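Local structure of salicylate 5-hydroxylase, large oxygenase component (Ralstonia sp., 7C8Z) at residues Tyr70-Pro78 and Phe212-Tyr222. The protein hydroxylates salicylate at carbon 5 to give gentisate, as the large oxygenase component of a multicomponent enzyme that uses NADH and O2. Numbering follows the deposited sequence.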
loop_
_atom_site.group_PDB
_atom_site.type_symbol
_atom_site.label_atom_id
_atom_site.label_comp_id
_atom_site.label_asym_id
_atom_site.label_seq_id
_atom_site.Cartn_x
_atom_site.Cartn_y
_atom_site.Cartn_z
ATOM N N TYR A 70 20.804 10.955 -18.186
ATOM C CA TYR A 70 20.610 12.314 -17.700
ATOM C C TYR A 70 20.686 12.353 -16.179
ATOM O O TYR A 70 20.136 11.486 -15.490
ATOM C CB TYR A 70 19.253 12.833 -18.182
ATOM C CG TYR A 70 18.852 14.197 -17.676
ATOM C CD1 TYR A 70 19.266 15.348 -18.329
ATOM C CD2 TYR A 70 18.029 14.335 -16.564
ATOM C CE1 TYR A 70 18.889 16.596 -17.880
ATOM C CE2 TYR A 70 17.651 15.581 -16.105
ATOM C CZ TYR A 70 18.083 16.708 -16.771
ATOM O OH TYR A 70 17.716 17.958 -16.335
ATOM N N VAL A 71 21.401 13.345 -15.652
ATOM C CA VAL A 71 21.438 13.568 -14.213
ATOM C C VAL A 71 21.035 14.981 -13.809
ATOM O O VAL A 71 20.727 15.199 -12.625
ATOM C CB VAL A 71 22.819 13.220 -13.616
ATOM C CG1 VAL A 71 23.143 11.748 -13.837
ATOM C CG2 VAL A 71 23.900 14.106 -14.194
ATOM N N GLY A 72 21.003 15.958 -14.710
ATOM C CA GLY A 72 20.360 17.201 -14.310
ATOM C C GLY A 72 20.794 18.391 -15.151
ATOM O O GLY A 72 21.214 18.245 -16.292
ATOM N N LEU A 73 20.629 19.571 -14.555
ATOM C CA LEU A 73 21.026 20.833 -15.155
ATOM C C LEU A 73 22.078 21.513 -14.290
ATOM O O LEU A 73 22.052 21.407 -13.058
ATOM C CB LEU A 73 19.824 21.762 -15.322
ATOM C CG LEU A 73 18.703 21.213 -16.203
ATOM C CD1 LEU A 73 17.670 22.296 -16.483
ATOM C CD2 LEU A 73 19.293 20.671 -17.491
ATOM N N GLU A 74 22.990 22.242 -14.943
ATOM C CA GLU A 74 24.023 22.956 -14.199
ATOM C C GLU A 74 23.418 23.996 -13.264
ATOM O O GLU A 74 23.939 24.222 -12.166
ATOM C CB GLU A 74 25.010 23.618 -15.159
ATOM C CG GLU A 74 25.776 22.637 -16.020
ATOM C CD GLU A 74 27.138 23.162 -16.440
ATOM O OE1 GLU A 74 27.786 23.860 -15.629
ATOM O OE2 GLU A 74 27.560 22.872 -17.582
ATOM N N ALA A 75 22.321 24.633 -13.680
ATOM C CA ALA A 75 21.678 25.649 -12.856
ATOM C C ALA A 75 21.160 25.094 -11.536
ATOM O O ALA A 75 20.955 25.867 -10.595
ATOM C CB ALA A 75 20.531 26.303 -13.627
ATOM N N GLU A 76 20.933 23.781 -11.440
ATOM C CA GLU A 76 20.521 23.210 -10.163
ATOM C C GLU A 76 21.649 23.215 -9.139
ATOM O O GLU A 76 21.383 23.051 -7.946
ATOM C CB GLU A 76 20.012 21.777 -10.342
ATOM C CG GLU A 76 19.192 21.544 -11.597
ATOM C CD GLU A 76 18.469 20.212 -11.583
ATOM O OE1 GLU A 76 17.436 20.089 -10.901
ATOM O OE2 GLU A 76 18.951 19.274 -12.244
ATOM N N ILE A 77 22.893 23.410 -9.568
ATOM C CA ILE A 77 24.024 23.381 -8.644
ATOM C C ILE A 77 25.001 24.500 -8.992
ATOM O O ILE A 77 26.125 24.228 -9.440
ATOM C CB ILE A 77 24.707 22.003 -8.658
ATOM C CG1 ILE A 77 24.855 21.479 -10.088
ATOM C CG2 ILE A 77 23.905 21.007 -7.837
ATOM C CD1 ILE A 77 25.986 20.485 -10.249
ATOM N N PRO A 78 24.626 25.768 -8.789
ATOM C CA PRO A 78 25.481 26.860 -9.286
ATOM C C PRO A 78 26.763 27.048 -8.496
ATOM O O PRO A 78 27.801 27.367 -9.088
ATOM C CB PRO A 78 24.568 28.088 -9.172
ATOM C CG PRO A 78 23.629 27.750 -8.066
ATOM C CD PRO A 78 23.388 26.270 -8.169
ATOM N N PHE A 212 19.676 23.782 -25.692
ATOM C CA PHE A 212 20.751 24.208 -24.796
ATOM C C PHE A 212 21.806 24.943 -25.622
ATOM O O PHE A 212 22.852 24.399 -25.980
ATOM C CB PHE A 212 21.342 23.011 -24.067
ATOM C CG PHE A 212 20.330 22.193 -23.319
ATOM C CD1 PHE A 212 19.746 22.678 -22.158
ATOM C CD2 PHE A 212 19.969 20.933 -23.768
ATOM C CE1 PHE A 212 18.818 21.924 -21.465
ATOM C CE2 PHE A 212 19.041 20.171 -23.077
ATOM C CZ PHE A 212 18.464 20.668 -21.927
ATOM N N ASN A 213 21.520 26.208 -25.929
ATOM C CA ASN A 213 22.331 26.969 -26.870
ATOM C C ASN A 213 23.428 27.786 -26.198
ATOM O O ASN A 213 23.989 28.685 -26.832
ATOM C CB ASN A 213 21.446 27.889 -27.715
ATOM C CG ASN A 213 20.859 29.050 -26.918
ATOM O OD1 ASN A 213 21.033 29.147 -25.700
ATOM N ND2 ASN A 213 20.171 29.949 -27.614
ATOM N N GLY A 214 23.754 27.493 -24.945
ATOM C CA GLY A 214 24.810 28.183 -24.248
ATOM C C GLY A 214 24.340 29.243 -23.275
ATOM O O GLY A 214 25.130 29.672 -22.425
ATOM N N ARG A 215 23.093 29.693 -23.386
ATOM C CA ARG A 215 22.553 30.599 -22.384
ATOM C C ARG A 215 22.519 29.902 -21.028
ATOM O O ARG A 215 22.399 28.678 -20.940
ATOM C CB ARG A 215 21.140 31.036 -22.769
ATOM C CG ARG A 215 21.033 31.895 -24.010
ATOM C CD ARG A 215 19.574 32.055 -24.417
ATOM N NE ARG A 215 19.068 30.861 -25.085
ATOM C CZ ARG A 215 17.808 30.682 -25.473
ATOM N NH1 ARG A 215 16.901 31.627 -25.254
ATOM N NH2 ARG A 215 17.456 29.554 -26.086
ATOM N N LYS A 216 22.632 30.685 -19.961
ATOM C CA LYS A 216 22.465 30.132 -18.626
ATOM C C LYS A 216 20.980 30.030 -18.304
ATOM O O LYS A 216 20.206 30.952 -18.579
ATOM C CB LYS A 216 23.191 30.981 -17.579
ATOM C CG LYS A 216 24.344 30.244 -16.879
ATOM C CD LYS A 216 23.862 29.458 -15.648
ATOM C CE LYS A 216 24.931 28.493 -15.118
ATOM N NZ LYS A 216 24.632 27.987 -13.742
ATOM N N LEU A 217 20.582 28.900 -17.736
ATOM C CA LEU A 217 19.179 28.600 -17.496
ATOM C C LEU A 217 18.785 28.988 -16.076
ATOM O O LEU A 217 19.623 29.039 -15.172
ATOM C CB LEU A 217 18.897 27.113 -17.720
ATOM C CG LEU A 217 19.703 26.450 -18.839
ATOM C CD1 LEU A 217 19.489 24.946 -18.843
ATOM C CD2 LEU A 217 19.338 27.045 -20.189
ATOM N N LYS A 218 17.500 29.302 -15.900
ATOM C CA LYS A 218 16.910 29.542 -14.586
ATOM C C LYS A 218 15.832 28.488 -14.369
ATOM O O LYS A 218 14.927 28.342 -15.197
ATOM C CB LYS A 218 16.336 30.958 -14.468
ATOM C CG LYS A 218 15.442 31.395 -15.617
ATOM C CD LYS A 218 15.052 32.863 -15.490
ATOM C CE LYS A 218 13.991 33.067 -14.420
ATOM N NZ LYS A 218 13.383 34.427 -14.487
ATOM N N ILE A 219 15.937 27.752 -13.264
ATOM C CA ILE A 219 14.995 26.677 -12.966
ATOM C C ILE A 219 13.645 27.260 -12.569
ATOM O O ILE A 219 13.541 28.030 -11.607
ATOM C CB ILE A 219 15.543 25.759 -11.867
ATOM C CG1 ILE A 219 16.935 25.264 -12.247
ATOM C CG2 ILE A 219 14.607 24.586 -11.640
ATOM C CD1 ILE A 219 16.972 24.523 -13.556
ATOM N N LEU A 220 12.594 26.861 -13.288
ATOM C CA LEU A 220 11.247 27.265 -12.916
ATOM C C LEU A 220 10.630 26.313 -11.899
ATOM O O LEU A 220 9.942 26.764 -10.975
ATOM C CB LEU A 220 10.350 27.352 -14.155
ATOM C CG LEU A 220 10.738 28.365 -15.237
ATOM C CD1 LEU A 220 9.715 28.371 -16.363
ATOM C CD2 LEU A 220 10.906 29.760 -14.651
ATOM N N GLY A 221 10.869 25.015 -12.025
ATOM C CA GLY A 221 10.392 24.117 -10.988
ATOM C C GLY A 221 10.320 22.670 -11.427
ATOM O O GLY A 221 10.726 22.299 -12.531
ATOM N N TYR A 222 9.807 21.846 -10.511
ATOM C CA TYR A 222 9.715 20.405 -10.698
ATOM C C TYR A 222 8.278 19.917 -10.602
ATOM O O TYR A 222 7.497 20.398 -9.775
ATOM C CB TYR A 222 10.548 19.649 -9.667
ATOM C CG TYR A 222 11.988 20.055 -9.661
ATOM C CD1 TYR A 222 12.885 19.504 -10.559
ATOM C CD2 TYR A 222 12.452 20.999 -8.763
ATOM C CE1 TYR A 222 14.208 19.879 -10.554
ATOM C CE2 TYR A 222 13.771 21.381 -8.753
ATOM C CZ TYR A 222 14.642 20.819 -9.648
ATOM O OH TYR A 222 15.954 21.203 -9.632
#
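The two backbones come nearest at Ala-75 and Leu-217, whose CA atoms are 6.0 Å apart, and no hydrogen bond joins them. This is packing between the Rieske domain and the catalytic domain of a ring-hydroxylating oxygenase alpha subunit. Residues 70-73 are part of strand 69-73, outermost in the Rieske sheet within the chain, and run into a 3-10 turn, 74-76. Residues 217-222 begin strand 217-227, the first strand of the catalytic sheet, also outermost within the chain.

Leu-73 divides its two methyls between partners. Leu-73 CD1 lies 3.7 Å from Ile-219 CD1 and 4.0 Å from Leu-217 CD1. Leu-73 CD2 approaches the Phe-212 ring obliquely, 4.2 Å from CE1. Phe-359, on the neighbouring catalytic strand, also touches Leu-73 and Leu-217. Ala-75 sets its CB 3.3 Å from the carbonyl O of Leu-217 and packs on Ile-219 CD1. Ile-219 has CG1 beside its own backbone N (chi1 -53°), and the arm CG1-CD1 reaches both Ala-75 and Leu-73.

At the exposed margin, the chain of Lys-216 bends at chi2 (-88°) and brings NZ 3.9 Å from Ala-75 CA. The Glu-76 side chain is extended beyond CG. Glu-76 OE2, which also forms a salt bridge with Lys-84 NZ, accepts the backbone N-H of Leu-73 at 2.9 Å, on the anti side of the carboxylate, 20° out of plane.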